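Local coordinates for malonyl CoA-acyl carrier protein transacylase (Mycobacterium tuberculosis, PDB 2QC3) that transfers the malonyl group from malonyl-CoA to holo-acyl carrier protein, supplying malonyl-ACP for fatty acid biosynthesis, at residues A67-H72 with D108-L113; V153-N158 with V164-L169. One frame throughout, in Å; residues are numbered along the deposited sequence.

Contact 1 (A67-H72 with D108-L113); sequences ATLLAH and DDAVAL
Leu69 of helix 57-77 and Val111 of helix 107-125 mark the nearest backbone approach, with Leu69 CA 8.6 Å from Val111 CA; the two helices meet here through side chains alone, chiefly Leu69. Its CG stands anti to the carbonyl carbon (chi1 -57°) and CD1 continues the chain outward (chi2 -174°), an extended course from CA that carries CD1 toward helix 107-125. Leu69 CD1 ends 3.7 Å from Ala110 CB, at van der Waals distance, and Ala110 directs its methyl toward the leucine. The same CD1 meets Val111 CG2 more loosely, at 4.4 Å, on the next residue of the helix. Other elements enclose the group: Leu69 also rests on Trp34 of helix 27-37 and on Ala100 of helix 94-101, while Ala110 touches Ile96 of that second helix. No hydrogen bond links the segments, and only about 85 Å² is buried between them. All three touching residues are buried and apolar, which implies that dispersion and exclusion of water hold this small patch of the helical core, with no polar bond to dictate direction.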
ATOM      1  N   ALA A  67      -3.472   4.393 -10.093  1.00 26.43           N
ATOM      2  CA  ALA A  67      -4.688   5.090  -9.684  1.00 27.43           C
ATOM      3  C   ALA A  67      -4.331   6.163  -8.662  1.00 27.74           C
ATOM      4  O   ALA A  67      -4.809   7.302  -8.736  1.00 27.66           O
ATOM      5  CB  ALA A  67      -5.673   4.107  -9.073  1.00 24.93           C
ATOM      6  N   THR A  68      -3.478   5.794  -7.713  1.00 26.93           N
ATOM      7  CA  THR A  68      -3.063   6.725  -6.677  1.00 25.60           C
ATOM      8  C   THR A  68      -2.365   7.959  -7.215  1.00 25.05           C
ATOM      9  O   THR A  68      -2.688   9.083  -6.824  1.00 24.39           O
ATOM     10  CB  THR A  68      -2.144   6.054  -5.629  1.00 23.87           C
ATOM     11  OG1 THR A  68      -2.910   5.117  -4.869  1.00 24.17           O
ATOM     12  CG2 THR A  68      -1.559   7.101  -4.668  1.00 23.12           C
ATOM     13  N   LEU A  69      -1.418   7.749  -8.120  1.00 24.29           N
ATOM     14  CA  LEU A  69      -0.666   8.857  -8.672  1.00 25.59           C
ATOM     15  C   LEU A  69      -1.458   9.733  -9.639  1.00 25.87           C
ATOM     16  O   LEU A  69      -1.173  10.920  -9.760  1.00 26.82           O
ATOM     17  CB  LEU A  69       0.631   8.336  -9.303  1.00 22.59           C
ATOM     18  CG  LEU A  69       1.474   7.560  -8.269  1.00 24.15           C
ATOM     19  CD1 LEU A  69       2.825   7.161  -8.862  1.00 21.26           C
ATOM     20  CD2 LEU A  69       1.670   8.425  -7.016  1.00 21.22           C
ATOM     21  N   LEU A  70      -2.442   9.171 -10.332  1.00 27.95           N
ATOM     22  CA  LEU A  70      -3.254   9.990 -11.236  1.00 29.76           C
ATOM     23  C   LEU A  70      -3.917  11.068 -10.382  1.00 30.29           C
ATOM     24  O   LEU A  70      -3.927  12.248 -10.742  1.00 31.03           O
ATOM     25  CB  LEU A  70      -4.342   9.158 -11.916  1.00 29.11           C
ATOM     26  CG  LEU A  70      -3.952   8.260 -13.087  1.00 30.24           C
ATOM     27  CD1 LEU A  70      -5.164   7.451 -13.510  1.00 30.21           C
ATOM     28  CD2 LEU A  70      -3.439   9.108 -14.249  1.00 31.17           C
ATOM     29  N   ALA A  71      -4.452  10.645  -9.239  1.00 30.29           N
ATOM     30  CA  ALA A  71      -5.118  11.546  -8.309  1.00 31.80           C
ATOM     31  C   ALA A  71      -4.120  12.554  -7.770  1.00 33.80           C
ATOM     32  O   ALA A  71      -4.413  13.749  -7.677  1.00 33.65           O
ATOM     33  CB  ALA A  71      -5.731  10.752  -7.165  1.00 30.98           C
ATOM     34  N   HIS A  72      -2.939  12.070  -7.407  1.00 34.45           N
ATOM     35  CA  HIS A  72      -1.901  12.946  -6.892  1.00 36.58           C
ATOM     36  C   HIS A  72      -1.455  13.927  -7.965  1.00 38.37           C
ATOM     37  O   HIS A  72      -1.178  15.093  -7.677  1.00 37.61           O
ATOM     38  CB  HIS A  72      -0.683  12.152  -6.436  1.00 34.67           C
ATOM     39  CG  HIS A  72       0.525  13.005  -6.214  1.00 35.97           C
ATOM     40  ND1 HIS A  72       0.620  13.901  -5.170  1.00 35.43           N
ATOM     41  CD2 HIS A  72       1.668  13.136  -6.928  1.00 35.44           C
ATOM     42  CE1 HIS A  72       1.771  14.546  -5.251  1.00 34.84           C
ATOM     43  NE2 HIS A  72       2.426  14.101  -6.309  1.00 36.91           N
ATOM     44  N   ASP A 108       6.322   7.846 -13.149  1.00 27.99           N
ATOM     45  CA  ASP A 108       6.513   6.805 -14.147  1.00 29.49           C
ATOM     46  C   ASP A 108       7.408   5.702 -13.590  1.00 28.07           C
ATOM     47  O   ASP A 108       7.143   4.520 -13.802  1.00 26.37           O
ATOM     48  CB  ASP A 108       7.093   7.400 -15.439  1.00 33.07           C
ATOM     49  CG  ASP A 108       8.488   7.967 -15.263  1.00 36.28           C
ATOM     50  OD1 ASP A 108       8.802   8.500 -14.178  1.00 37.24           O
ATOM     51  OD2 ASP A 108       9.271   7.892 -16.232  1.00 40.21           O
ATOM     52  N   ASP A 109       8.452   6.082 -12.855  1.00 27.13           N
ATOM     53  CA  ASP A 109       9.343   5.092 -12.267  1.00 25.56           C
ATOM     54  C   ASP A 109       8.633   4.344 -11.142  1.00 25.26           C
ATOM     55  O   ASP A 109       8.872   3.156 -10.929  1.00 25.10           O
ATOM     56  CB  ASP A 109      10.620   5.750 -11.731  1.00 26.90           C
ATOM     57  CG  ASP A 109      11.555   6.208 -12.843  1.00 29.03           C
ATOM     58  OD1 ASP A 109      11.588   5.551 -13.906  1.00 29.03           O
ATOM     59  OD2 ASP A 109      12.266   7.216 -12.650  1.00 29.50           O
ATOM     60  N   ALA A 110       7.757   5.040 -10.421  1.00 24.19           N
ATOM     61  CA  ALA A 110       7.016   4.415  -9.328  1.00 23.40           C
ATOM     62  C   ALA A 110       6.133   3.287  -9.865  1.00 22.49           C
ATOM     63  O   ALA A 110       6.119   2.180  -9.319  1.00 20.75           O
ATOM     64  CB  ALA A 110       6.155   5.458  -8.604  1.00 20.41           C
ATOM     65  N   VAL A 111       5.395   3.568 -10.934  1.00 23.26           N
ATOM     66  CA  VAL A 111       4.521   2.557 -11.512  1.00 22.98           C
ATOM     67  C   VAL A 111       5.307   1.363 -12.045  1.00 22.55           C
ATOM     68  O   VAL A 111       4.922   0.218 -11.819  1.00 21.78           O
ATOM     69  CB  VAL A 111       3.653   3.144 -12.631  1.00 22.91           C
ATOM     70  CG1 VAL A 111       2.854   2.036 -13.306  1.00 21.15           C
ATOM     71  CG2 VAL A 111       2.705   4.194 -12.042  1.00 22.32           C
ATOM     72  N   ALA A 112       6.407   1.632 -12.743  1.00 23.30           N
ATOM     73  CA  ALA A 112       7.245   0.565 -13.287  1.00 23.42           C
ATOM     74  C   ALA A 112       7.871  -0.260 -12.158  1.00 23.93           C
ATOM     75  O   ALA A 112       8.019  -1.475 -12.279  1.00 22.42           O
ATOM     76  CB  ALA A 112       8.343   1.152 -14.167  1.00 23.31           C
ATOM     77  N   LEU A 113       8.245   0.411 -11.067  1.00 22.56           N
ATOM     78  CA  LEU A 113       8.844  -0.264  -9.921  1.00 22.29           C
ATOM     79  C   LEU A 113       7.779  -1.135  -9.269  1.00 22.52           C
ATOM     80  O   LEU A 113       8.046  -2.234  -8.786  1.00 21.87           O
ATOM     81  CB  LEU A 113       9.364   0.758  -8.906  1.00 23.87           C
ATOM     82  CG  LEU A 113      10.006   0.142  -7.659  1.00 23.04           C
ATOM     83  CD1 LEU A 113      11.230  -0.682  -8.078  1.00 23.98           C
ATOM     84  CD2 LEU A 113      10.394   1.242  -6.673  1.00 22.42           C
TER

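Contact 2 (V153-N158 with V164-L169)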
ATOM      1  N   VAL A 153       3.569 -15.588  10.389  1.00 23.11           N
ATOM      2  CA  VAL A 153       4.081 -14.254  10.638  1.00 25.40           C
ATOM      3  C   VAL A 153       2.964 -13.210  10.680  1.00 24.10           C
ATOM      4  O   VAL A 153       2.001 -13.291   9.911  1.00 22.93           O
ATOM      5  CB  VAL A 153       5.070 -13.829   9.515  1.00 27.72           C
ATOM      6  CG1 VAL A 153       5.520 -12.400   9.725  1.00 27.17           C
ATOM      7  CG2 VAL A 153       6.276 -14.763   9.494  1.00 30.46           C
ATOM      8  N   PRO A 154       3.045 -12.256  11.626  1.00 23.15           N
ATOM      9  CA  PRO A 154       2.003 -11.228  11.659  1.00 23.36           C
ATOM     10  C   PRO A 154       2.497 -10.230  10.604  1.00 22.41           C
ATOM     11  O   PRO A 154       3.077  -9.189  10.931  1.00 20.38           O
ATOM     12  CB  PRO A 154       2.084 -10.687  13.087  1.00 24.45           C
ATOM     13  CG  PRO A 154       3.509 -10.916  13.466  1.00 26.77           C
ATOM     14  CD  PRO A 154       3.803 -12.278  12.890  1.00 23.45           C
ATOM     15  N   ALA A 155       2.290 -10.589   9.339  1.00 18.99           N
ATOM     16  CA  ALA A 155       2.741  -9.782   8.209  1.00 21.00           C
ATOM     17  C   ALA A 155       2.147  -8.380   8.184  1.00 21.12           C
ATOM     18  O   ALA A 155       2.710  -7.477   7.579  1.00 19.76           O
ATOM     19  CB  ALA A 155       2.461 -10.520   6.886  1.00 20.69           C
ATOM     20  N   ASN A 156       1.004  -8.209   8.838  1.00 21.82           N
ATOM     21  CA  ASN A 156       0.361  -6.902   8.935  1.00 22.43           C
ATOM     22  C   ASN A 156      -0.047  -6.690  10.391  1.00 21.02           C
ATOM     23  O   ASN A 156      -0.611  -7.594  11.017  1.00 22.51           O
ATOM     24  CB  ASN A 156      -0.930  -6.819   8.112  1.00 24.84           C
ATOM     25  CG  ASN A 156      -0.717  -6.470   6.646  1.00 26.30           C
ATOM     26  OD1 ASN A 156      -1.646  -5.976   6.000  1.00 28.95           O
ATOM     27  ND2 ASN A 156       0.467  -6.742   6.108  1.00 23.86           N
ATOM     28  N   ARG A 157       0.286  -5.524  10.936  1.00 20.58           N
ATOM     29  CA  ARG A 157      -0.139  -5.126  12.277  1.00 20.13           C
ATOM     30  C   ARG A 157      -0.809  -3.812  11.886  1.00 19.96           C
ATOM     31  O   ARG A 157      -0.144  -2.792  11.711  1.00 22.31           O
ATOM     32  CB  ARG A 157       1.045  -4.865  13.224  1.00 22.35           C
ATOM     33  CG  ARG A 157       1.812  -6.124  13.703  1.00 21.67           C
ATOM     34  CD  ARG A 157       0.934  -7.091  14.496  1.00 19.69           C
ATOM     35  NE  ARG A 157       0.394  -6.518  15.731  1.00 20.80           N
ATOM     36  CZ  ARG A 157       1.035  -6.457  16.898  1.00 19.36           C
ATOM     37  NH1 ARG A 157       2.271  -6.936  17.029  1.00 15.69           N
ATOM     38  NH2 ARG A 157       0.428  -5.916  17.947  1.00 18.76           N
ATOM     39  N   ASN A 158      -2.127  -3.842  11.729  1.00 20.27           N
ATOM     40  CA  ASN A 158      -2.863  -2.662  11.292  1.00 19.68           C
ATOM     41  C   ASN A 158      -3.489  -1.791  12.375  1.00 19.65           C
ATOM     42  O   ASN A 158      -3.587  -0.575  12.207  1.00 20.09           O
ATOM     43  CB  ASN A 158      -3.928  -3.082  10.278  1.00 18.95           C
ATOM     44  CG  ASN A 158      -3.325  -3.658   9.015  1.00 19.17           C
ATOM     45  OD1 ASN A 158      -2.326  -3.151   8.513  1.00 19.92           O
ATOM     46  ND2 ASN A 158      -3.939  -4.712   8.483  1.00 19.28           N
ATOM     47  N   VAL A 164      -2.953  -9.431  10.217  1.00 24.04           N
ATOM     48  CA  VAL A 164      -3.022 -10.304   9.064  1.00 22.26           C
ATOM     49  C   VAL A 164      -1.891 -11.307   9.264  1.00 21.73           C
ATOM     50  O   VAL A 164      -0.723 -10.930   9.395  1.00 19.03           O
ATOM     51  CB  VAL A 164      -2.821  -9.555   7.730  1.00 22.67           C
ATOM     52  CG1 VAL A 164      -2.791 -10.567   6.586  1.00 19.92           C
ATOM     53  CG2 VAL A 164      -3.955  -8.543   7.504  1.00 22.01           C
ATOM     54  N   ALA A 165      -2.249 -12.584   9.330  1.00 21.64           N
ATOM     55  CA  ALA A 165      -1.265 -13.634   9.504  1.00 19.29           C
ATOM     56  C   ALA A 165      -0.857 -14.122   8.124  1.00 19.69           C
ATOM     57  O   ALA A 165      -1.661 -14.106   7.192  1.00 21.06           O
ATOM     58  CB  ALA A 165      -1.856 -14.776  10.316  1.00 17.30           C
ATOM     59  N   ALA A 166       0.390 -14.553   7.991  1.00 19.95           N
ATOM     60  CA  ALA A 166       0.874 -15.052   6.710  1.00 19.02           C
ATOM     61  C   ALA A 166       1.895 -16.161   6.895  1.00 18.60           C
ATOM     62  O   ALA A 166       2.666 -16.167   7.852  1.00 16.35           O
ATOM     63  CB  ALA A 166       1.470 -13.912   5.893  1.00 18.27           C
ATOM     64  N   GLY A 167       1.871 -17.112   5.971  1.00 20.58           N
ATOM     65  CA  GLY A 167       2.787 -18.235   6.010  1.00 20.76           C
ATOM     66  C   GLY A 167       2.283 -19.303   5.061  1.00 21.90           C
ATOM     67  O   GLY A 167       1.517 -19.001   4.141  1.00 19.69           O
ATOM     68  N   ARG A 168       2.704 -20.545   5.279  1.00 21.86           N
ATOM     69  CA  ARG A 168       2.269 -21.655   4.434  1.00 22.31           C
ATOM     70  C   ARG A 168       0.777 -21.855   4.634  1.00 21.38           C
ATOM     71  O   ARG A 168       0.276 -21.718   5.745  1.00 18.80           O
ATOM     72  CB  ARG A 168       3.029 -22.938   4.798  1.00 23.11           C
ATOM     73  CG  ARG A 168       4.537 -22.872   4.510  1.00 25.62           C
ATOM     74  CD  ARG A 168       5.262 -24.132   4.980  1.00 29.01           C
ATOM     75  NE  ARG A 168       6.715 -23.971   4.965  1.00 31.66           N
ATOM     76  CZ  ARG A 168       7.457 -24.058   3.873  1.00 31.61           C
ATOM     77  NH1 ARG A 168       6.876 -24.311   2.712  1.00 35.61           N
ATOM     78  NH2 ARG A 168       8.773 -23.888   3.938  1.00 28.87           N
ATOM     79  N   LEU A 169       0.076 -22.162   3.548  1.00 22.21           N
ATOM     80  CA  LEU A 169      -1.365 -22.380   3.583  1.00 24.29           C
ATOM     81  C   LEU A 169      -1.646 -23.418   4.642  1.00 27.11           C
ATOM     82  O   LEU A 169      -2.651 -23.368   5.358  1.00 24.78           O
ATOM     83  CB  LEU A 169      -1.850 -22.875   2.214  1.00 25.50           C
ATOM     84  CG  LEU A 169      -1.774 -21.819   1.110  1.00 26.24           C
ATOM     85  CD1 LEU A 169      -1.982 -22.452  -0.259  1.00 26.17           C
ATOM     86  CD2 LEU A 169      -2.826 -20.750   1.388  1.00 26.04           C
TER
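Asn156 sets its CG anti to the carbonyl carbon (chi1 -85°), and Val164 does the same with CG2 while its CG1 stands anti to the backbone N. Paired across a beta hairpin, strands 153-159 and 162-166, the two point to the same face, and these torsions lay Val164 CG2 beside the amide. Their overlap is close: Asn156 CB lies 3.3 Å from Val164 CB. The ladder is antiparallel but irregular. Val153 and Ala166 form a hydrogen-bonded pair, in which Val153 N reaches Ala166 O at 2.8 Å with a nearly straight N-H...O angle of 176°, and Ala166 N returns a more bent bond to Val153 O. Pro154 then centres an inverse gamma turn, and Ala155 and Asn156 both face Val164, a classic beta bulge. Within the bulge, Asn156 N gives to a lone pair of Val164 O at 3.3 Å, and Val164 N gives to Asn156 O at 3.1 Å. Here too Ala155 CB lies 3.7 Å from Ala166 CB, and Met132 of the adjoining strand 130-136 touches both alanines. On the side of the active site, Asn156 OD1 accepts a weak hydrogen bond from His91 NE2, next in sequence to Ser92, probably the nucleophile as in related acyltransferases. The other end of this amide is tied to its own strand: Asn156 ND2 donates to Ala155 O at 2.8 Å, approaching from above the carbonyl plane (52° out of it), while that oxygen lies almost in the plane of the amide.

Contact 1 and contact 2 lie on opposite sides of the chain's centre, their own centres 27 Å apart and their nearest atoms about 16 Å apart, so neither touches the other. They follow in series along the chain, both within the acyl transferase domain. Residues 67-72 and 108-113 join two helices away from the probable catalytic residues His195 and Ser92, whereas the hairpin of contact 2 borders them: the side chain of Ala155 is about 4 Å from that of His195, and the side chain of Asn156 about 5 Å from that of Ser92. Helix 94-101 follows Ser92 in sequence and so links contact 1, indirectly, to the active-site end of the fold.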